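Local coordinates for protein split-Soret cytochrome c (Desulfovibrio desulfuricans, PDB 1H21) that carries two heme c groups and probably one [2Fe-2S] cluster per subunit in a heme-sharing homodimer, and may transfer electrons in sulfate reduction, at residues V32-Y37 against R167-G172. Residues are numbered along the deposited sequence; the frame is centred on the assembly and turned at random.
Unlike the reference sequence in segment 167-172: Cys171 (reference Ala).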
loop_
_atom_site.group_PDB
_atom_site.type_symbol
_atom_site.label_atom_id
_atom_site.label_comp_id
_atom_site.label_asym_id
_atom_site.label_seq_id
_atom_site.Cartn_x
_atom_site.Cartn_y
_atom_site.Cartn_z
ATOM N N VAL A 32 -5.517 16.550 13.790
ATOM C CA VAL A 32 -5.518 15.254 14.476
ATOM C C VAL A 32 -4.580 14.242 13.775
ATOM O O VAL A 32 -3.918 13.439 14.440
ATOM C CB VAL A 32 -6.961 14.691 14.578
ATOM C CG1 VAL A 32 -6.969 13.372 15.340
ATOM C CG2 VAL A 32 -7.851 15.706 15.264
ATOM N N ALA A 33 -4.530 14.300 12.438
ATOM C CA ALA A 33 -3.663 13.427 11.635
ATOM C C ALA A 33 -2.226 13.679 12.028
ATOM O O ALA A 33 -1.484 12.732 12.288
ATOM C CB ALA A 33 -3.850 13.681 10.130
ATOM N N TYR A 34 -1.847 14.957 12.093
ATOM C CA TYR A 34 -0.489 15.342 12.481
ATOM C C TYR A 34 -0.175 14.818 13.891
ATOM O O TYR A 34 0.914 14.284 14.143
ATOM C CB TYR A 34 -0.332 16.864 12.416
ATOM C CG TYR A 34 1.008 17.390 12.915
ATOM C CD1 TYR A 34 2.069 17.608 12.041
ATOM C CD2 TYR A 34 1.220 17.644 14.271
ATOM C CE1 TYR A 34 3.307 18.059 12.506
ATOM C CE2 TYR A 34 2.442 18.085 14.739
ATOM C CZ TYR A 34 3.483 18.288 13.853
ATOM O OH TYR A 34 4.707 18.680 14.336
ATOM N N ASP A 35 -1.137 14.941 14.802
ATOM C CA ASP A 35 -0.954 14.467 16.179
ATOM C C ASP A 35 -0.894 12.942 16.213
ATOM O O ASP A 35 -0.043 12.337 16.878
ATOM C CB ASP A 35 -2.102 14.958 17.081
ATOM C CG ASP A 35 -2.079 16.473 17.303
ATOM O OD1 ASP A 35 -1.072 17.137 16.949
ATOM O OD2 ASP A 35 -3.079 17.008 17.841
ATOM N N GLY A 36 -1.794 12.331 15.457
ATOM C CA GLY A 36 -1.858 10.887 15.393
ATOM C C GLY A 36 -0.555 10.290 14.918
ATOM O O GLY A 36 -0.129 9.258 15.442
ATOM N N TYR A 37 0.102 10.985 13.982
ATOM C CA TYR A 37 1.368 10.547 13.397
ATOM C C TYR A 37 2.434 10.260 14.461
ATOM O O TYR A 37 3.157 9.242 14.387
ATOM C CB TYR A 37 1.866 11.595 12.375
ATOM C CG TYR A 37 3.312 11.413 11.907
ATOM C CD1 TYR A 37 3.629 10.585 10.820
ATOM C CD2 TYR A 37 4.375 12.012 12.603
ATOM C CE1 TYR A 37 4.974 10.350 10.451
ATOM C CE2 TYR A 37 5.701 11.784 12.246
ATOM C CZ TYR A 37 5.998 10.953 11.178
ATOM O OH TYR A 37 7.317 10.710 10.870
ATOM N N ARG A 167 13.027 15.246 8.245
ATOM C CA ARG A 167 12.222 14.438 7.350
ATOM C C ARG A 167 11.095 13.719 8.081
ATOM O O ARG A 167 10.045 13.437 7.490
ATOM C CB ARG A 167 13.076 13.541 6.433
ATOM C CG ARG A 167 13.381 12.176 6.937
ATOM C CD ARG A 167 12.355 11.132 6.501
ATOM N NE ARG A 167 12.163 10.198 7.609
ATOM C CZ ARG A 167 10.994 9.684 7.974
ATOM N NH1 ARG A 167 9.884 9.981 7.298
ATOM N NH2 ARG A 167 10.914 8.993 9.099
ATOM N N SER A 168 11.283 13.446 9.368
ATOM C CA SER A 168 10.220 12.819 10.131
ATOM C C SER A 168 9.186 13.916 10.452
ATOM O O SER A 168 8.004 13.634 10.613
ATOM C CB SER A 168 10.755 12.167 11.400
ATOM O OG SER A 168 11.083 13.124 12.381
ATOM N N GLU A 169 9.640 15.168 10.539
ATOM C CA GLU A 169 8.739 16.290 10.777
ATOM C C GLU A 169 7.964 16.452 9.475
ATOM O O GLU A 169 6.745 16.584 9.475
ATOM C CB GLU A 169 9.531 17.567 11.083
ATOM C CG GLU A 169 8.676 18.828 11.282
ATOM C CD GLU A 169 7.748 18.769 12.496
ATOM O OE1 GLU A 169 8.163 18.286 13.565
ATOM O OE2 GLU A 169 6.598 19.248 12.384
ATOM N N ARG A 170 8.678 16.387 8.357
ATOM C CA ARG A 170 8.072 16.503 7.034
ATOM C C ARG A 170 6.981 15.460 6.813
ATOM O O ARG A 170 5.876 15.808 6.390
ATOM C CB ARG A 170 9.124 16.342 5.932
ATOM C CG ARG A 170 8.546 16.312 4.514
ATOM C CD ARG A 170 9.444 15.512 3.600
ATOM N NE ARG A 170 8.959 15.394 2.225
ATOM C CZ ARG A 170 8.564 14.245 1.677
ATOM N NH1 ARG A 170 8.579 13.117 2.393
ATOM N NH2 ARG A 170 8.196 14.212 0.400
ATOM N N CYS A 171 7.282 14.188 7.075
ATOM C CA CYS A 171 6.279 13.153 6.856
ATOM C C CYS A 171 5.076 13.358 7.767
ATOM O O CYS A 171 3.934 13.140 7.350
ATOM C CB CYS A 171 6.872 11.724 6.906
ATOM S SG CYS A 171 7.781 11.223 5.338
ATOM N N GLY A 172 5.325 13.937 8.938
ATOM C CA GLY A 172 4.255 14.208 9.887
ATOM C C GLY A 172 3.299 15.257 9.348
ATOM O O GLY A 172 2.080 15.141 9.512
#
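Tyr37 lays one face of its ring on the backbone of Gly172. Gly172 CA stands 3.5 Å from the ring centroid and 11° off its normal, a CH-pi contact over the middle of the ring, while Cys171 C covers the rim of the same face. Because Gly172 has no side chain, the ring can settle directly on the main chain. The Tyr37 side chain sets out with CG anti to the backbone N and reaches along 167-172 until its OH lies 3.0 Å from Ser168 O. Tyr34, one turn earlier, extends past Gly172, CD1 at 3.5 Å from Gly172 O. Beyond it, Tyr34 OH donates to the syn lone pair of Glu169 OE2 (2.8 Å), with ring and carboxylate planes 44° apart. Segments 32-37 and 167-172, on helices 26-38 and 165-192, have axes that approach to 10.0 Å with their N-to-C directions 140° apart, a gap bridged by the two tyrosines in a chain of helices and loops without strands. The interface lies beside the probable [2Fe-2S] site: Cys171, inferred to be a cluster ligand, has its CB 4.2 Å from Tyr37 CE1, and the Tyr37 side chain is about 5 Å from that of Cys44, another inferred ligand. Glu169 bends at chi2 to bring its buried carboxylate to Tyr34; OE2 also forms a salt bridge with Arg173, and OE1 accepts from Val133 N. Tyr34 OH is also hydrogen-bonded with Gln131 N.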